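PDB 1X7F: outer surface protein from Bacillus cereus ATCC 14579, which is uncharacterized but probably acts as a 6-phospho-N-acetylmuramidase, hydrolysing phosphorylated cell-wall sugar fragments. Local coordinates for residues K133-P138 against S165-C170; I143-S148 against A152-I157. One frame throughout, in Å; residues are numbered along the deposited sequence.

Contact 1: K133-P138 against S165-C170; sequences KMTNNP and SALIGC
T135 meets A166 and L167 with its carbon atoms, while its hydroxyl OG1 is hydrogen-bonded to A132 O and to N163 N. The CB of T135 lies 3.8 Å from the CB of A166, and the methyl CG2 of T135 reaches L167 CD2 at 3.6 Å, the two side chains running at a slant to one another. With chi1 at 68°, OG1 falls between the backbone N and the carbonyl carbon, and CG2 is left on the side that faces the leucine. The two bonds to OG1 hold this torsion and so keep CG2 directed at L167. A166 also touches the backbone, its CB standing 3.5 Å from T135 O. Behind T135 a type I turn from M134 to N137 is held twice at one acceptor: M134 O takes the backbone N of N137 and also its ND2, at 3.0 Å, with M134 O in the plane of the N137 amide. The turn from M134 to N137, following helix 129-134, thus packs against the entry to strand 167-170, M134 packing on strands 119-122 and 142-146 while L167 leans on I143 of the latter.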
loop_
_atom_site.group_PDB
_atom_site.type_symbol
_atom_site.label_atom_id
_atom_site.label_comp_id
_atom_site.label_asym_id
_atom_site.label_seq_id
_atom_site.Cartn_x
_atom_site.Cartn_y
_atom_site.Cartn_z
ATOM N N LYS A 133 17.556 24.150 -5.520
ATOM C CA LYS A 133 18.477 24.257 -6.656
ATOM C C LYS A 133 18.677 22.934 -7.391
ATOM O O LYS A 133 18.946 22.917 -8.600
ATOM C CB LYS A 133 19.836 24.815 -6.222
ATOM C CG LYS A 133 19.900 26.337 -6.195
ATOM C CD LYS A 133 20.152 26.868 -4.792
ATOM C CE LYS A 133 21.658 26.964 -4.504
ATOM N NZ LYS A 133 21.923 26.899 -3.037
ATOM N N MET A 134 18.546 21.831 -6.654
ATOM C CA MET A 134 18.701 20.496 -7.233
ATOM C C MET A 134 17.551 20.112 -8.173
ATOM O O MET A 134 17.748 19.325 -9.112
ATOM C CB MET A 134 18.864 19.448 -6.129
ATOM C CG MET A 134 20.219 19.494 -5.442
ATOM S SD MET A 134 20.271 18.469 -3.960
ATOM C CE MET A 134 20.510 16.835 -4.671
ATOM N N THR A 135 16.364 20.676 -7.920
ATOM C CA THR A 135 15.186 20.421 -8.759
ATOM C C THR A 135 15.337 21.044 -10.149
ATOM O O THR A 135 14.600 20.691 -11.076
ATOM C CB THR A 135 13.884 20.923 -8.083
ATOM O OG1 THR A 135 13.883 22.354 -8.006
ATOM C CG2 THR A 135 13.816 20.492 -6.632
ATOM N N ASN A 136 16.292 21.971 -10.280
ATOM C CA ASN A 136 16.606 22.611 -11.560
ATOM C C ASN A 136 17.774 21.940 -12.296
ATOM O O ASN A 136 18.382 22.552 -13.175
ATOM C CB ASN A 136 16.906 24.111 -11.373
ATOM C CG ASN A 136 15.751 24.870 -10.720
ATOM O OD1 ASN A 136 14.458 24.483 -10.926
ATOM N ND2 ASN A 136 16.198 25.980 -9.932
ATOM N N ASN A 137 18.091 20.696 -11.931
ATOM C CA ASN A 137 19.180 19.959 -12.581
ATOM C C ASN A 137 18.902 19.703 -14.074
ATOM O O ASN A 137 17.758 19.426 -14.454
ATOM C CB ASN A 137 19.517 18.664 -11.813
ATOM C CG ASN A 137 18.572 17.517 -12.132
ATOM O OD1 ASN A 137 18.761 16.807 -13.133
ATOM N ND2 ASN A 137 17.565 17.309 -11.267
ATOM N N PRO A 138 19.931 19.823 -14.921
ATOM C CA PRO A 138 19.745 19.693 -16.375
ATOM C C PRO A 138 19.633 18.248 -16.896
ATOM O O PRO A 138 19.592 18.043 -18.115
ATOM C CB PRO A 138 20.997 20.371 -16.953
ATOM C CG PRO A 138 21.733 20.953 -15.767
ATOM C CD PRO A 138 21.336 20.131 -14.582
ATOM N N SER A 165 7.649 20.243 -9.655
ATOM C CA SER A 165 7.410 19.117 -10.561
ATOM C C SER A 165 8.549 18.077 -10.624
ATOM O O SER A 165 8.344 16.966 -11.110
ATOM C CB SER A 165 7.067 19.658 -11.962
ATOM O OG SER A 165 7.660 18.877 -12.992
ATOM N N ALA A 166 9.736 18.446 -10.138
ATOM C CA ALA A 166 10.867 17.514 -10.040
ATOM C C ALA A 166 10.875 16.725 -8.713
ATOM O O ALA A 166 11.538 15.687 -8.596
ATOM C CB ALA A 166 12.191 18.254 -10.248
ATOM N N LEU A 167 10.114 17.201 -7.729
ATOM C CA LEU A 167 10.045 16.557 -6.419
ATOM C C LEU A 167 9.119 15.337 -6.350
ATOM O O LEU A 167 8.027 15.332 -6.924
ATOM C CB LEU A 167 9.629 17.569 -5.346
ATOM C CG LEU A 167 10.570 18.739 -5.040
ATOM C CD1 LEU A 167 9.920 19.696 -4.048
ATOM C CD2 LEU A 167 11.924 18.256 -4.521
ATOM N N ILE A 168 9.598 14.299 -5.664
ATOM C CA ILE A 168 8.777 13.192 -5.168
ATOM C C ILE A 168 9.154 12.953 -3.697
ATOM O O ILE A 168 10.085 13.582 -3.177
ATOM C CB ILE A 168 8.928 11.888 -6.028
ATOM C CG1 ILE A 168 10.388 11.418 -6.097
ATOM C CG2 ILE A 168 8.342 12.093 -7.440
ATOM C CD1 ILE A 168 10.587 10.088 -6.820
ATOM N N GLY A 169 8.423 12.067 -3.029
ATOM C CA GLY A 169 8.674 11.770 -1.643
ATOM C C GLY A 169 8.590 10.286 -1.332
ATOM O O GLY A 169 7.728 9.574 -1.860
ATOM N N CYS A 170 9.487 9.815 -0.470
ATOM C CA CYS A 170 9.389 8.455 0.032
ATOM C C CYS A 170 9.744 8.410 1.507
ATOM O O CYS A 170 10.714 9.024 1.946
ATOM C CB CYS A 170 10.270 7.497 -0.778
ATOM S SG CYS A 170 10.125 5.764 -0.311
#

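Contact 2: I143-S148 against A152-I157; sequences IELNVS and AYLENI
Strand 143-146 and helix 153-157 run 11.1 Å apart at their closest, their directions differing by 141°, so L145 has to span the gap with its side chain. Its two methyls divide the work. L145 CD1 goes between the helix residues, 3.7 Å from L154 CD2 and equally far from I157 CD1, which it meets tip to tip; the side chain of L154 passes it at a slant instead. L145 CD2 turns to the tyrosine, lying 3.6 Å from Y153 OH and 3.9 Å from Y153 CE1. The ring of Y153 is carried back toward the strand because its CG stands opposite the backbone N (chi1 -177°), and I157 CD1 rests over one of its faces, 3.5 Å above the plane and displaced toward the rim. The phenol oxygen has polar partners too: it is hydrogen-bonded to E131 OE2, and it accepts from a water, 3.0 Å from Y153 OH, that in turn accepts from the backbone N of N146. At the last residue of the strand, N146 OD1 takes the backbone N of S148 in an Asx turn, the donor lying above the carbonyl plane. F193 of helix 183-195 also packs on L145 and L154. The chemistry is therefore mixed: methyl groups and the tyrosine ring supply the direct contact between strand and helix, whereas the polar tie is indirect, one water giving the N-H of N146 an acceptor and joining it to a tyrosine whose hydroxyl is also bonded to E131.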
loop_
_atom_site.group_PDB
_atom_site.type_symbol
_atom_site.label_atom_id
_atom_site.label_comp_id
_atom_site.label_asym_id
_atom_site.label_seq_id
_atom_site.Cartn_x
_atom_site.Cartn_y
_atom_site.Cartn_z
ATOM N N ILE A 143 14.043 14.598 -7.629
ATOM C CA ILE A 143 14.608 14.727 -6.288
ATOM C C ILE A 143 13.621 14.141 -5.288
ATOM O O ILE A 143 12.576 14.737 -5.023
ATOM C CB ILE A 143 14.951 16.207 -5.929
ATOM C CG1 ILE A 143 15.753 16.918 -7.048
ATOM C CG2 ILE A 143 15.658 16.282 -4.569
ATOM C CD1 ILE A 143 17.076 16.266 -7.443
ATOM N N GLU A 144 13.952 12.965 -4.757
ATOM C CA GLU A 144 13.119 12.306 -3.751
ATOM C C GLU A 144 13.441 12.787 -2.334
ATOM O O GLU A 144 14.581 12.713 -1.882
ATOM C CB GLU A 144 13.226 10.785 -3.837
ATOM C CG GLU A 144 12.277 10.075 -2.878
ATOM C CD GLU A 144 12.077 8.620 -3.223
ATOM O OE1 GLU A 144 11.084 8.300 -3.898
ATOM O OE2 GLU A 144 12.905 7.789 -2.818
ATOM N N LEU A 145 12.420 13.290 -1.652
ATOM C CA LEU A 145 12.567 13.777 -0.291
ATOM C C LEU A 145 12.080 12.732 0.714
ATOM O O LEU A 145 11.275 11.857 0.381
ATOM C CB LEU A 145 11.790 15.083 -0.100
ATOM C CG LEU A 145 12.069 16.260 -1.038
ATOM C CD1 LEU A 145 11.017 17.311 -0.809
ATOM C CD2 LEU A 145 13.472 16.843 -0.838
ATOM N N ASN A 146 12.581 12.838 1.937
ATOM C CA ASN A 146 12.148 11.992 3.037
ATOM C C ASN A 146 10.807 12.500 3.561
ATOM O O ASN A 146 10.717 13.617 4.068
ATOM C CB ASN A 146 13.211 12.012 4.158
ATOM C CG ASN A 146 13.028 10.886 5.179
ATOM O OD1 ASN A 146 11.952 10.284 5.307
ATOM N ND2 ASN A 146 14.093 10.586 5.893
ATOM N N VAL A 147 9.768 11.681 3.442
ATOM C CA VAL A 147 8.437 12.035 3.965
ATOM C C VAL A 147 8.382 11.915 5.495
ATOM O O VAL A 147 7.616 12.634 6.147
ATOM C CB VAL A 147 7.317 11.202 3.297
ATOM C CG1 VAL A 147 5.929 11.693 3.702
ATOM C CG2 VAL A 147 7.435 11.305 1.795
ATOM N N SER A 148 9.241 11.053 6.056
ATOM C CA SER A 148 9.155 10.639 7.455
ATOM C C SER A 148 9.508 11.676 8.534
ATOM O O SER A 148 9.509 11.345 9.714
ATOM C CB SER A 148 9.954 9.348 7.683
ATOM O OG SER A 148 9.534 8.326 6.797
ATOM N N ALA A 152 7.702 21.440 8.517
ATOM C CA ALA A 152 7.405 22.266 7.349
ATOM C C ALA A 152 8.628 22.345 6.426
ATOM O O ALA A 152 9.220 23.411 6.219
ATOM C CB ALA A 152 6.949 23.652 7.781
ATOM N N TYR A 153 8.987 21.183 5.885
ATOM C CA TYR A 153 10.169 20.979 5.051
ATOM C C TYR A 153 9.896 21.481 3.635
ATOM O O TYR A 153 10.681 22.268 3.083
ATOM C CB TYR A 153 10.530 19.482 5.063
ATOM C CG TYR A 153 11.777 19.060 4.304
ATOM C CD1 TYR A 153 11.815 17.829 3.648
ATOM C CD2 TYR A 153 12.917 19.869 4.248
ATOM C CE1 TYR A 153 12.946 17.414 2.957
ATOM C CE2 TYR A 153 14.056 19.460 3.548
ATOM C CZ TYR A 153 14.054 18.231 2.905
ATOM O OH TYR A 153 15.154 17.796 2.214
ATOM N N LEU A 154 8.770 21.042 3.071
ATOM C CA LEU A 154 8.306 21.498 1.756
ATOM C C LEU A 154 8.082 23.006 1.666
ATOM O O LEU A 154 8.499 23.633 0.684
ATOM C CB LEU A 154 7.033 20.753 1.336
ATOM C CG LEU A 154 7.180 19.333 0.788
ATOM C CD1 LEU A 154 5.812 18.666 0.674
ATOM C CD2 LEU A 154 7.887 19.348 -0.561
ATOM N N GLU A 155 7.431 23.564 2.689
ATOM C CA GLU A 155 7.142 25.004 2.776
ATOM C C GLU A 155 8.421 25.825 2.664
ATOM O O GLU A 155 8.420 26.926 2.111
ATOM C CB GLU A 155 6.443 25.330 4.103
ATOM C CG GLU A 155 5.290 24.402 4.477
ATOM C CD GLU A 155 3.977 24.757 3.798
ATOM O OE1 GLU A 155 3.809 25.921 3.369
ATOM O OE2 GLU A 155 3.104 23.871 3.705
ATOM N N ASN A 156 9.506 25.266 3.199
ATOM C CA ASN A 156 10.836 25.863 3.159
ATOM C C ASN A 156 11.427 25.783 1.744
ATOM O O ASN A 156 11.801 26.808 1.166
ATOM C CB ASN A 156 11.730 25.154 4.187
ATOM C CG ASN A 156 13.064 25.842 4.393
ATOM O OD1 ASN A 156 13.157 27.075 4.433
ATOM N ND2 ASN A 156 14.110 25.040 4.548
ATOM N N ILE A 157 11.473 24.566 1.194
ATOM C CA ILE A 157 11.991 24.297 -0.155
ATOM C C ILE A 157 11.279 25.117 -1.234
ATOM O O ILE A 157 11.932 25.711 -2.093
ATOM C CB ILE A 157 11.920 22.772 -0.483
ATOM C CG1 ILE A 157 12.828 21.972 0.455
ATOM C CG2 ILE A 157 12.293 22.499 -1.946
ATOM C CD1 ILE A 157 12.558 20.478 0.445
HETATM O O HOH W 1 14.854 14.854 2.356
#

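In the fold
From the N terminus, helix 129-134 comes first, and the turn after it opens the loop that contact 1 closes at the start of strand 167-170. Within that loop the chain forms strand 142-146 and then helix 153-157, and contact 2 closes a much shorter loop between them, so it is nested inside contact 1. Strand 167-170 completes the beta-alpha-beta unit and lies beside 142-146 in the parallel sheet: L145 N is 2.8 Å from I168 O, and L145 O is 2.8 Å from C170 N. The two contacts thus fasten successive helices to neighbouring strands of the eight-stranded sheet, consistent with the TIM-barrel fold of the N-terminal region.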